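Local coordinates for protein exopolygalacturonate lyase (Vibrio vulnificus, PDB 5A29) that probably cleaves pectate by beta-elimination as a family 2 polysaccharide lyase, and binds a manganese ion, at residues Asn509-Ile517 and Thr562-Arg570. Sequence-based numbering, arbitrary orientation.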
loop_
_atom_site.group_PDB
_atom_site.type_symbol
_atom_site.label_atom_id
_atom_site.label_comp_id
_atom_site.label_asym_id
_atom_site.label_seq_id
_atom_site.Cartn_x
_atom_site.Cartn_y
_atom_site.Cartn_z
ATOM N N ASN A 509 -7.707 17.377 4.644
ATOM C CA ASN A 509 -7.582 18.720 5.270
ATOM C C ASN A 509 -8.674 19.534 4.577
ATOM O O ASN A 509 -8.749 19.502 3.341
ATOM C CB ASN A 509 -6.198 19.334 4.884
ATOM C CG ASN A 509 -5.956 20.732 5.505
ATOM O OD1 ASN A 509 -6.873 21.544 5.643
ATOM N ND2 ASN A 509 -4.709 21.006 5.858
ATOM N N PRO A 510 -9.515 20.287 5.337
ATOM C CA PRO A 510 -10.623 20.998 4.632
ATOM C C PRO A 510 -10.140 22.124 3.717
ATOM O O PRO A 510 -10.867 22.602 2.854
ATOM C CB PRO A 510 -11.492 21.563 5.786
ATOM C CG PRO A 510 -10.707 21.409 7.037
ATOM C CD PRO A 510 -9.588 20.404 6.805
ATOM N N ARG A 511 -8.888 22.543 3.872
ATOM C CA ARG A 511 -8.326 23.559 2.916
ATOM C C ARG A 511 -7.969 23.005 1.590
ATOM O O ARG A 511 -7.688 23.734 0.678
ATOM C CB ARG A 511 -7.070 24.215 3.530
ATOM C CG ARG A 511 -7.387 24.901 4.811
ATOM C CD ARG A 511 -6.147 25.669 5.351
ATOM N NE ARG A 511 -6.726 26.352 6.437
ATOM C CZ ARG A 511 -7.290 27.545 6.331
ATOM N NH1 ARG A 511 -7.163 28.250 5.220
ATOM N NH2 ARG A 511 -7.923 27.992 7.386
ATOM N N TYR A 512 -7.869 21.679 1.438
ATOM C CA TYR A 512 -7.539 21.162 0.114
ATOM C C TYR A 512 -8.587 21.375 -0.941
ATOM O O TYR A 512 -9.779 21.186 -0.716
ATOM C CB TYR A 512 -7.254 19.616 0.135
ATOM C CG TYR A 512 -5.960 19.253 0.833
ATOM C CD1 TYR A 512 -4.819 20.107 0.764
ATOM C CD2 TYR A 512 -5.832 18.009 1.499
ATOM C CE1 TYR A 512 -3.635 19.763 1.397
ATOM C CE2 TYR A 512 -4.616 17.611 2.071
ATOM C CZ TYR A 512 -3.533 18.509 2.040
ATOM O OH TYR A 512 -2.364 18.130 2.639
ATOM N N LEU A 513 -8.108 21.675 -2.143
ATOM C CA LEU A 513 -8.947 21.948 -3.302
ATOM C C LEU A 513 -9.492 20.693 -3.969
ATOM O O LEU A 513 -10.659 20.604 -4.415
ATOM C CB LEU A 513 -8.103 22.774 -4.318
ATOM C CG LEU A 513 -8.793 23.099 -5.645
ATOM C CD1 LEU A 513 -10.082 23.880 -5.332
ATOM C CD2 LEU A 513 -7.864 23.965 -6.555
ATOM N N ASN A 514 -8.646 19.674 -4.087
ATOM C CA ASN A 514 -9.000 18.551 -4.981
ATOM C C ASN A 514 -9.149 17.222 -4.224
ATOM O O ASN A 514 -8.290 16.933 -3.375
ATOM C CB ASN A 514 -7.848 18.348 -5.987
ATOM C CG ASN A 514 -7.683 19.530 -6.920
ATOM O OD1 ASN A 514 -8.669 19.911 -7.601
ATOM N ND2 ASN A 514 -6.435 20.110 -6.985
ATOM N N ALA A 515 -10.219 16.475 -4.491
ATOM C CA ALA A 515 -10.497 15.256 -3.720
ATOM C C ALA A 515 -10.087 14.059 -4.593
ATOM O O ALA A 515 -10.338 14.060 -5.779
ATOM C CB ALA A 515 -11.997 15.144 -3.391
ATOM N N SER A 516 -9.482 13.031 -3.991
ATOM C CA SER A 516 -9.210 11.767 -4.712
ATOM C C SER A 516 -10.339 10.794 -4.499
ATOM O O SER A 516 -10.802 10.593 -3.383
ATOM C CB SER A 516 -7.869 11.107 -4.188
ATOM O OG SER A 516 -7.853 9.764 -4.664
ATOM N N ILE A 517 -10.785 10.126 -5.550
ATOM C CA ILE A 517 -11.803 9.111 -5.339
ATOM C C ILE A 517 -11.243 7.783 -4.799
ATOM O O ILE A 517 -11.988 6.820 -4.610
ATOM C CB ILE A 517 -12.626 8.798 -6.619
ATOM C CG1 ILE A 517 -11.816 8.011 -7.684
ATOM C CG2 ILE A 517 -13.149 10.074 -7.246
ATOM C CD1 ILE A 517 -12.760 7.413 -8.715
ATOM N N THR A 562 0.125 13.448 -6.207
ATOM C CA THR A 562 0.002 13.539 -4.760
ATOM C C THR A 562 0.265 14.933 -4.264
ATOM O O THR A 562 -0.432 15.415 -3.405
ATOM C CB THR A 562 1.061 12.587 -4.120
ATOM O OG1 THR A 562 0.972 11.329 -4.829
ATOM C CG2 THR A 562 0.718 12.290 -2.679
ATOM N N ASN A 563 1.292 15.593 -4.802
ATOM C CA ASN A 563 1.594 16.931 -4.384
ATOM C C ASN A 563 0.984 17.946 -5.347
ATOM O O ASN A 563 0.276 18.839 -4.910
ATOM C CB ASN A 563 3.093 17.133 -4.370
ATOM C CG ASN A 563 3.458 18.494 -3.855
ATOM O OD1 ASN A 563 3.211 18.812 -2.686
ATOM N ND2 ASN A 563 4.006 19.332 -4.734
ATOM N N GLU A 564 1.244 17.790 -6.644
ATOM C CA GLU A 564 0.919 18.840 -7.649
ATOM C C GLU A 564 -0.587 19.020 -7.785
ATOM O O GLU A 564 -1.040 20.104 -8.197
ATOM C CB GLU A 564 1.496 18.507 -9.040
ATOM C CG GLU A 564 3.045 18.405 -9.016
ATOM C CD GLU A 564 3.727 19.550 -8.261
ATOM O OE1 GLU A 564 3.532 20.726 -8.633
ATOM O OE2 GLU A 564 4.450 19.312 -7.281
ATOM N N ILE A 565 -1.347 17.952 -7.520
ATOM C CA ILE A 565 -2.808 18.028 -7.516
ATOM C C ILE A 565 -3.416 17.999 -6.095
ATOM O O ILE A 565 -4.064 18.962 -5.665
ATOM C CB ILE A 565 -3.445 16.973 -8.412
ATOM C CG1 ILE A 565 -2.973 17.184 -9.861
ATOM C CG2 ILE A 565 -4.971 16.936 -8.235
ATOM C CD1 ILE A 565 -3.359 16.107 -10.851
ATOM N N TYR A 566 -3.170 16.921 -5.343
ATOM C CA TYR A 566 -3.965 16.639 -4.170
ATOM C C TYR A 566 -3.563 17.410 -2.937
ATOM O O TYR A 566 -4.298 17.348 -1.915
ATOM C CB TYR A 566 -4.082 15.100 -3.898
ATOM C CG TYR A 566 -4.759 14.426 -5.068
ATOM C CD1 TYR A 566 -6.131 14.591 -5.290
ATOM C CD2 TYR A 566 -4.020 13.720 -6.011
ATOM C CE1 TYR A 566 -6.760 13.985 -6.347
ATOM C CE2 TYR A 566 -4.631 13.115 -7.075
ATOM C CZ TYR A 566 -6.004 13.283 -7.241
ATOM O OH TYR A 566 -6.630 12.701 -8.291
ATOM N N LYS A 567 -2.457 18.158 -3.006
ATOM C CA LYS A 567 -2.093 19.054 -1.892
ATOM C C LYS A 567 -2.301 20.560 -2.206
ATOM O O LYS A 567 -2.031 21.390 -1.357
ATOM C CB LYS A 567 -0.629 18.859 -1.418
ATOM C CG LYS A 567 -0.390 17.515 -0.743
ATOM C CD LYS A 567 1.036 17.471 -0.253
ATOM C CE LYS A 567 1.199 16.243 0.575
ATOM N NZ LYS A 567 2.589 16.247 1.108
ATOM N N GLN A 568 -2.837 20.850 -3.358
ATOM C CA GLN A 568 -3.221 22.251 -3.685
ATOM C C GLN A 568 -4.346 22.743 -2.718
ATOM O O GLN A 568 -5.231 21.961 -2.246
ATOM C CB GLN A 568 -3.699 22.309 -5.144
ATOM C CG GLN A 568 -2.601 21.974 -6.151
ATOM C CD GLN A 568 -1.308 22.739 -5.851
ATOM O OE1 GLN A 568 -1.300 23.958 -5.943
ATOM N NE2 GLN A 568 -0.228 22.025 -5.425
ATOM N N THR A 569 -4.311 24.027 -2.398
ATOM C CA THR A 569 -5.267 24.548 -1.427
ATOM C C THR A 569 -6.243 25.426 -2.198
ATOM O O THR A 569 -5.986 25.791 -3.357
ATOM C CB THR A 569 -4.600 25.310 -0.295
ATOM O OG1 THR A 569 -3.684 26.238 -0.858
ATOM C CG2 THR A 569 -3.843 24.346 0.660
ATOM N N ARG A 570 -7.421 25.625 -1.625
ATOM C CA ARG A 570 -8.512 26.262 -2.367
ATOM C C ARG A 570 -8.368 27.790 -2.169
ATOM O O ARG A 570 -7.780 28.224 -1.163
ATOM C CB ARG A 570 -9.915 25.743 -1.931
ATOM C CG ARG A 570 -9.994 25.279 -0.516
ATOM C CD ARG A 570 -11.364 25.431 0.126
ATOM N NE ARG A 570 -12.431 25.514 -0.842
ATOM C CZ ARG A 570 -13.566 26.150 -0.608
ATOM N NH1 ARG A 570 -13.756 26.698 0.562
ATOM N NH2 ARG A 570 -14.538 26.150 -1.509
HETATM O O HOH W 1 -5.974 19.602 -3.185
HETATM O O HOH W 2 -6.588 16.159 -1.348
#
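Asn514 reaches across from strand 514-516 and donates its ND2 to the backbone O of Ile565, 2.9 Å away and close to straight at 168°. The acceptor lies in the plane of the Asn514 amide, whereas the amide nitrogen stands above the carbonyl plane of Ile565. Gln568 N closes the type I turn from Ile565 to Gln568 by a hydrogen bond to the same oxygen from the opposite face, so the turn's first carbonyl is held by both the turn and the Asn514 amide. Here the packing is close. CG2 of Ile565 lies under the centre of the Tyr566 ring and also touches Asn514 ND2 at 3.7 Å. The ring, its CG beside the backbone N (chi1 -61°), presents its edge to the carbonyl oxygens of Asn514 and Ala515, while Ser516 CB makes a CH-pi contact 4.2 Å from its centroid. Two waters bridge the backbones: one accepts from Asn514 N and donates to the oxygens of Ile565 and Gln568, the other donates to those of Asn514 and Tyr566.

Tyr512 lays its ring beneath the turn, with Tyr566 O 3.6 Å above the ring plane over its centre and Asn509 CB on the opposite face. Leu513 N donates a nearly straight hydrogen bond to Gln568 O, and Arg570 N donates one to Arg511 O at 3.0 Å. Beyond them the contact opens toward solvent: Arg511, Thr569 and Arg570 are exposed, and Leu513 CD1 rests against Arg570 CB. Strand 60-62 pairs antiparallel with 514-516. Away from the manganese site, the C-terminal tail joins the loop before strand 514-516 by a single beta bridge, Tyr512 with Thr569, beside the contacts of a type I turn that succeeds helix 561-564.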